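Local atomic coordinates of Obg-like ATPase 1 (Schizosaccharomyces pombe, PDB entry 1NI3), a protein that hydrolyses ATP, and GTP less efficiently, with magnesium as cofactor, and negatively regulates the G2/M transition of the cell cycle. Residues A343-L355 with Y370-I384. Residues are numbered along the deposited sequence; the frame is centred on the assembly and turned at random.
Sequences AFVVGEIMHYQDL and YLTKGKEYVMESGDI
Gly347 and Lys373 form an antiparallel hydrogen-bonded pair in the TGS domain, a ubiquitin-like fold, with Gly347 N to Lys373 O at 2.7 Å and Lys373 N returning to Gly347 O. Further along, Ile349 N reaches Leu371 O. Strand 346-350 thus has 372-374 along one edge; on the opposite edge Ile384 N bonds to Met350 O at 3.2 Å.

The tight side is the one where Ile349 sits. Its CG1 packs 3.9 Å from Tyr377 CE2 while CG2 rests against the Asp383 carboxylate, and Phe344, buried against helix 329-336, brings its ring edge to the Gly374 carbonyl carbon. Beyond the strand, Leu355 CD2 meets Ile384 CG1.

The other side is looser: on the exposed Val346 and Thr372, Thr372 CG2 meets Val346 CB and CG1. Here the partly exposed Tyr370 swings its ring out beside the Glu348 chain (chi1 -169°), carboxylate and ring planes 50° apart, and gives its hydroxyl proton to the anti lone pair of Glu348 OE1 at 2.7 Å. From the packed part, buried Met350 brings its selenium to the ring edge, a Met-aromatic contact 4.0 Å from Tyr370 CD1. Replacing Tyr370 with an alanine would probably leave Glu348 OE1 without this donor and Met350 SE without its aromatic neighbour.

At the far end, His351 stands between Asp383 and Glu380: ND1 is 2.8 Å from Asp383 OD1, and Leu371 CD1 lies over one face of the imidazole, offset toward the rim, in a CH-pi contact 4.2 Å from the ring centroid.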
loop_
_atom_site.group_PDB
_atom_site.type_symbol
_atom_site.label_atom_id
_atom_site.label_comp_id
_atom_site.label_asym_id
_atom_site.label_seq_id
_atom_site.Cartn_x
_atom_site.Cartn_y
_atom_site.Cartn_z
ATOM N N ALA A 343 4.167 -28.122 -12.495
ATOM C CA ALA A 343 4.484 -29.467 -12.026
ATOM C C ALA A 343 4.116 -29.661 -10.557
ATOM O O ALA A 343 4.722 -30.480 -9.867
ATOM C CB ALA A 343 5.971 -29.739 -12.228
ATOM N N PHE A 344 3.119 -28.923 -10.081
ATOM C CA PHE A 344 2.735 -29.037 -8.686
ATOM C C PHE A 344 1.772 -30.167 -8.395
ATOM O O PHE A 344 0.907 -30.508 -9.206
ATOM C CB PHE A 344 2.123 -27.734 -8.183
ATOM C CG PHE A 344 1.945 -27.685 -6.691
ATOM C CD1 PHE A 344 3.015 -27.373 -5.864
ATOM C CD2 PHE A 344 0.706 -27.941 -6.113
ATOM C CE1 PHE A 344 2.856 -27.310 -4.477
ATOM C CE2 PHE A 344 0.531 -27.883 -4.726
ATOM C CZ PHE A 344 1.608 -27.566 -3.908
ATOM N N VAL A 345 1.938 -30.733 -7.208
ATOM C CA VAL A 345 1.110 -31.825 -6.730
ATOM C C VAL A 345 0.940 -31.614 -5.236
ATOM O O VAL A 345 -0.176 -31.622 -4.706
ATOM C CB VAL A 345 1.779 -33.187 -6.995
ATOM C CG1 VAL A 345 1.270 -34.227 -6.012
ATOM C CG2 VAL A 345 1.474 -33.626 -8.426
ATOM N N VAL A 346 2.068 -31.414 -4.565
ATOM C CA VAL A 346 2.095 -31.171 -3.134
ATOM C C VAL A 346 3.272 -30.261 -2.801
ATOM O O VAL A 346 4.160 -30.031 -3.627
ATOM C CB VAL A 346 2.234 -32.485 -2.336
ATOM C CG1 VAL A 346 0.874 -33.155 -2.196
ATOM C CG2 VAL A 346 3.211 -33.413 -3.037
ATOM N N GLY A 347 3.255 -29.729 -1.586
ATOM C CA GLY A 347 4.317 -28.860 -1.129
ATOM C C GLY A 347 4.497 -29.109 0.351
ATOM O O GLY A 347 3.589 -29.616 1.016
ATOM N N GLU A 348 5.668 -28.752 0.869
ATOM C CA GLU A 348 5.982 -28.932 2.281
ATOM C C GLU A 348 5.950 -27.616 3.041
ATOM O O GLU A 348 6.807 -26.755 2.849
ATOM C CB GLU A 348 7.348 -29.619 2.421
ATOM C CG GLU A 348 7.272 -31.139 2.343
ATOM C CD GLU A 348 8.417 -31.749 1.567
ATOM O OE1 GLU A 348 9.589 -31.512 1.926
ATOM O OE2 GLU A 348 8.140 -32.481 0.592
ATOM N N ILE A 349 4.945 -27.482 3.904
ATOM C CA ILE A 349 4.739 -26.283 4.714
ATOM C C ILE A 349 5.143 -26.503 6.163
ATOM O O ILE A 349 5.064 -27.614 6.685
ATOM C CB ILE A 349 3.251 -25.828 4.678
ATOM C CG1 ILE A 349 3.048 -24.801 3.567
ATOM C CG2 ILE A 349 2.829 -25.244 6.018
ATOM C CD1 ILE A 349 3.321 -25.333 2.172
HETATM N N MSE A 350 5.552 -25.428 6.818
HETATM C CA MSE A 350 5.976 -25.510 8.200
HETATM C C MSE A 350 5.612 -24.165 8.845
HETATM O O MSE A 350 6.393 -23.219 8.824
HETATM C CB MSE A 350 7.484 -25.802 8.204
HETATM C CG MSE A 350 8.131 -26.030 9.554
HETATM SE SE MSE A 350 9.965 -26.730 9.430
HETATM C CE MSE A 350 10.552 -25.960 7.747
ATOM N N HIS A 351 4.395 -24.093 9.386
ATOM C CA HIS A 351 3.880 -22.879 10.021
ATOM C C HIS A 351 4.913 -22.238 10.919
ATOM O O HIS A 351 5.521 -22.903 11.752
ATOM C CB HIS A 351 2.611 -23.173 10.832
ATOM C CG HIS A 351 1.457 -23.623 9.998
ATOM N ND1 HIS A 351 1.518 -23.719 8.627
ATOM C CD2 HIS A 351 0.194 -24.000 10.343
ATOM C CE1 HIS A 351 0.353 -24.134 8.158
ATOM N NE2 HIS A 351 -0.464 -24.311 9.185
ATOM N N TYR A 352 5.094 -20.933 10.754
ATOM C CA TYR A 352 6.073 -20.196 11.536
ATOM C C TYR A 352 6.015 -20.550 13.020
ATOM O O TYR A 352 7.054 -20.788 13.648
ATOM C CB TYR A 352 5.860 -18.697 11.364
ATOM C CG TYR A 352 6.796 -17.883 12.210
ATOM C CD1 TYR A 352 8.161 -17.804 11.909
ATOM C CD2 TYR A 352 6.329 -17.225 13.343
ATOM C CE1 TYR A 352 9.037 -17.082 12.730
ATOM C CE2 TYR A 352 7.193 -16.510 14.163
ATOM C CZ TYR A 352 8.548 -16.442 13.851
ATOM O OH TYR A 352 9.399 -15.746 14.683
ATOM N N GLN A 353 4.807 -20.607 13.573
ATOM C CA GLN A 353 4.653 -20.915 14.989
ATOM C C GLN A 353 5.287 -22.244 15.398
ATOM O O GLN A 353 5.917 -22.341 16.451
ATOM C CB GLN A 353 3.172 -20.917 15.367
ATOM C CG GLN A 353 2.943 -20.838 16.864
ATOM C CD GLN A 353 3.738 -19.710 17.490
ATOM O OE1 GLN A 353 4.895 -19.893 17.867
ATOM N NE2 GLN A 353 3.128 -18.533 17.589
ATOM N N ASP A 354 5.124 -23.266 14.566
ATOM C CA ASP A 354 5.694 -24.562 14.885
ATOM C C ASP A 354 7.213 -24.473 14.824
ATOM O O ASP A 354 7.902 -24.829 15.786
ATOM C CB ASP A 354 5.189 -25.626 13.916
ATOM C CG ASP A 354 3.687 -25.736 13.923
ATOM O OD1 ASP A 354 3.093 -25.544 15.017
ATOM O OD2 ASP A 354 3.102 -26.016 12.843
ATOM N N LEU A 355 7.739 -23.994 13.700
ATOM C CA LEU A 355 9.174 -23.866 13.547
ATOM C C LEU A 355 9.742 -23.008 14.661
ATOM O O LEU A 355 10.799 -23.316 15.198
ATOM C CB LEU A 355 9.517 -23.243 12.194
ATOM C CG LEU A 355 11.021 -23.200 11.891
ATOM C CD1 LEU A 355 11.566 -24.611 11.800
ATOM C CD2 LEU A 355 11.271 -22.470 10.587
ATOM N N TYR A 370 5.630 -31.115 10.246
ATOM C CA TYR A 370 6.203 -30.856 8.931
ATOM C C TYR A 370 5.137 -31.235 7.925
ATOM O O TYR A 370 5.314 -32.140 7.104
ATOM C CB TYR A 370 7.452 -31.688 8.681
ATOM C CG TYR A 370 8.228 -31.251 7.445
ATOM C CD1 TYR A 370 9.068 -30.137 7.477
ATOM C CD2 TYR A 370 8.163 -31.987 6.263
ATOM C CE1 TYR A 370 9.829 -29.775 6.365
ATOM C CE2 TYR A 370 8.909 -31.635 5.142
ATOM C CZ TYR A 370 9.749 -30.536 5.199
ATOM O OH TYR A 370 10.525 -30.224 4.108
ATOM N N LEU A 371 4.021 -30.523 8.014
ATOM C CA LEU A 371 2.858 -30.735 7.160
ATOM C C LEU A 371 3.136 -30.837 5.657
ATOM O O LEU A 371 4.144 -30.338 5.155
ATOM C CB LEU A 371 1.860 -29.609 7.416
ATOM C CG LEU A 371 1.700 -29.217 8.898
ATOM C CD1 LEU A 371 0.647 -28.130 9.017
ATOM C CD2 LEU A 371 1.301 -30.429 9.744
ATOM N N THR A 372 2.226 -31.497 4.945
ATOM C CA THR A 372 2.333 -31.650 3.493
ATOM C C THR A 372 1.033 -31.193 2.857
ATOM O O THR A 372 0.026 -31.897 2.927
ATOM C CB THR A 372 2.555 -33.111 3.055
ATOM O OG1 THR A 372 3.813 -33.575 3.553
ATOM C CG2 THR A 372 2.555 -33.208 1.521
ATOM N N LYS A 373 1.056 -30.022 2.231
ATOM C CA LYS A 373 -0.147 -29.500 1.609
ATOM C C LYS A 373 -0.224 -29.695 0.109
ATOM O O LYS A 373 0.798 -29.813 -0.572
ATOM C CB LYS A 373 -0.339 -28.023 1.958
ATOM C CG LYS A 373 -1.052 -27.817 3.284
ATOM C CD LYS A 373 -0.154 -28.120 4.468
ATOM C CE LYS A 373 -0.994 -28.419 5.697
ATOM N NZ LYS A 373 -2.150 -27.485 5.817
ATOM N N GLY A 374 -1.459 -29.739 -0.389
ATOM C CA GLY A 374 -1.703 -29.935 -1.806
ATOM C C GLY A 374 -2.196 -28.698 -2.537
ATOM O O GLY A 374 -1.989 -27.574 -2.088
ATOM N N LYS A 375 -2.859 -28.903 -3.668
ATOM C CA LYS A 375 -3.353 -27.787 -4.459
ATOM C C LYS A 375 -4.395 -26.923 -3.762
ATOM O O LYS A 375 -4.426 -25.715 -3.965
ATOM C CB LYS A 375 -3.898 -28.299 -5.794
ATOM C CG LYS A 375 -2.811 -28.867 -6.698
ATOM C CD LYS A 375 -3.363 -29.471 -7.986
ATOM C CE LYS A 375 -3.982 -30.848 -7.756
ATOM N NZ LYS A 375 -4.434 -31.488 -9.030
ATOM N N GLU A 376 -5.243 -27.523 -2.936
ATOM C CA GLU A 376 -6.270 -26.741 -2.262
ATOM C C GLU A 376 -5.845 -26.225 -0.903
ATOM O O GLU A 376 -6.532 -26.442 0.094
ATOM C CB GLU A 376 -7.559 -27.549 -2.118
ATOM C CG GLU A 376 -8.200 -27.921 -3.445
ATOM C CD GLU A 376 -8.226 -26.766 -4.427
ATOM O OE1 GLU A 376 -8.507 -25.620 -4.002
ATOM O OE2 GLU A 376 -7.981 -27.005 -5.627
ATOM N N TYR A 377 -4.710 -25.540 -0.857
ATOM C CA TYR A 377 -4.222 -24.987 0.401
ATOM C C TYR A 377 -3.905 -23.509 0.287
ATOM O O TYR A 377 -3.066 -23.102 -0.518
ATOM C CB TYR A 377 -2.958 -25.712 0.876
ATOM C CG TYR A 377 -2.351 -25.079 2.114
ATOM C CD1 TYR A 377 -2.976 -25.199 3.355
ATOM C CD2 TYR A 377 -1.173 -24.323 2.041
ATOM C CE1 TYR A 377 -2.453 -24.586 4.488
ATOM C CE2 TYR A 377 -0.646 -23.697 3.181
ATOM C CZ TYR A 377 -1.296 -23.835 4.401
ATOM O OH TYR A 377 -0.812 -23.211 5.535
ATOM N N VAL A 378 -4.581 -22.707 1.102
ATOM C CA VAL A 378 -4.328 -21.276 1.112
ATOM C C VAL A 378 -3.190 -21.048 2.090
ATOM O O VAL A 378 -3.283 -21.419 3.263
ATOM C CB VAL A 378 -5.565 -20.465 1.557
ATOM C CG1 VAL A 378 -6.592 -20.436 0.442
ATOM C CG2 VAL A 378 -6.162 -21.081 2.810
HETATM N N MSE A 379 -2.107 -20.458 1.589
HETATM C CA MSE A 379 -0.926 -20.185 2.401
HETATM C C MSE A 379 -1.290 -19.402 3.654
HETATM O O MSE A 379 -2.299 -18.694 3.700
HETATM C CB MSE A 379 0.100 -19.391 1.586
HETATM C CG MSE A 379 0.525 -20.048 0.290
HETATM SE SE MSE A 379 1.498 -21.697 0.594
HETATM C CE MSE A 379 3.308 -21.011 0.693
ATOM N N GLU A 380 -0.461 -19.536 4.675
ATOM C CA GLU A 380 -0.699 -18.823 5.909
ATOM C C GLU A 380 0.494 -17.912 6.169
ATOM O O GLU A 380 1.654 -18.319 6.054
ATOM C CB GLU A 380 -0.904 -19.817 7.046
ATOM C CG GLU A 380 -2.134 -20.701 6.831
ATOM C CD GLU A 380 -2.300 -21.766 7.894
ATOM O OE1 GLU A 380 -2.324 -21.425 9.096
ATOM O OE2 GLU A 380 -2.410 -22.951 7.518
ATOM N N SER A 381 0.193 -16.660 6.484
ATOM C CA SER A 381 1.208 -15.658 6.737
ATOM C C SER A 381 2.300 -16.212 7.621
ATOM O O SER A 381 2.036 -16.679 8.723
ATOM C CB SER A 381 0.575 -14.437 7.402
ATOM O OG SER A 381 1.504 -13.378 7.488
ATOM N N GLY A 382 3.527 -16.172 7.121
ATOM C CA GLY A 382 4.649 -16.658 7.896
ATOM C C GLY A 382 5.081 -18.058 7.526
ATOM O O GLY A 382 6.185 -18.484 7.850
ATOM N N ASP A 383 4.211 -18.781 6.837
ATOM C CA ASP A 383 4.523 -20.149 6.447
ATOM C C ASP A 383 5.934 -20.306 5.854
ATOM O O ASP A 383 6.394 -19.480 5.057
ATOM C CB ASP A 383 3.479 -20.662 5.446
ATOM C CG ASP A 383 2.281 -21.310 6.130
ATOM O OD1 ASP A 383 2.227 -21.300 7.385
ATOM O OD2 ASP A 383 1.399 -21.841 5.413
ATOM N N ILE A 384 6.627 -21.364 6.267
ATOM C CA ILE A 384 7.956 -21.669 5.749
ATOM C C ILE A 384 7.689 -22.837 4.824
ATOM O O ILE A 384 7.351 -23.927 5.281
ATOM C CB ILE A 384 8.940 -22.136 6.849
ATOM C CG1 ILE A 384 9.320 -20.974 7.768
ATOM C CG2 ILE A 384 10.205 -22.683 6.197
ATOM C CD1 ILE A 384 8.178 -20.453 8.595
HETATM O O HOH W 1 2.816 -19.746 9.329
#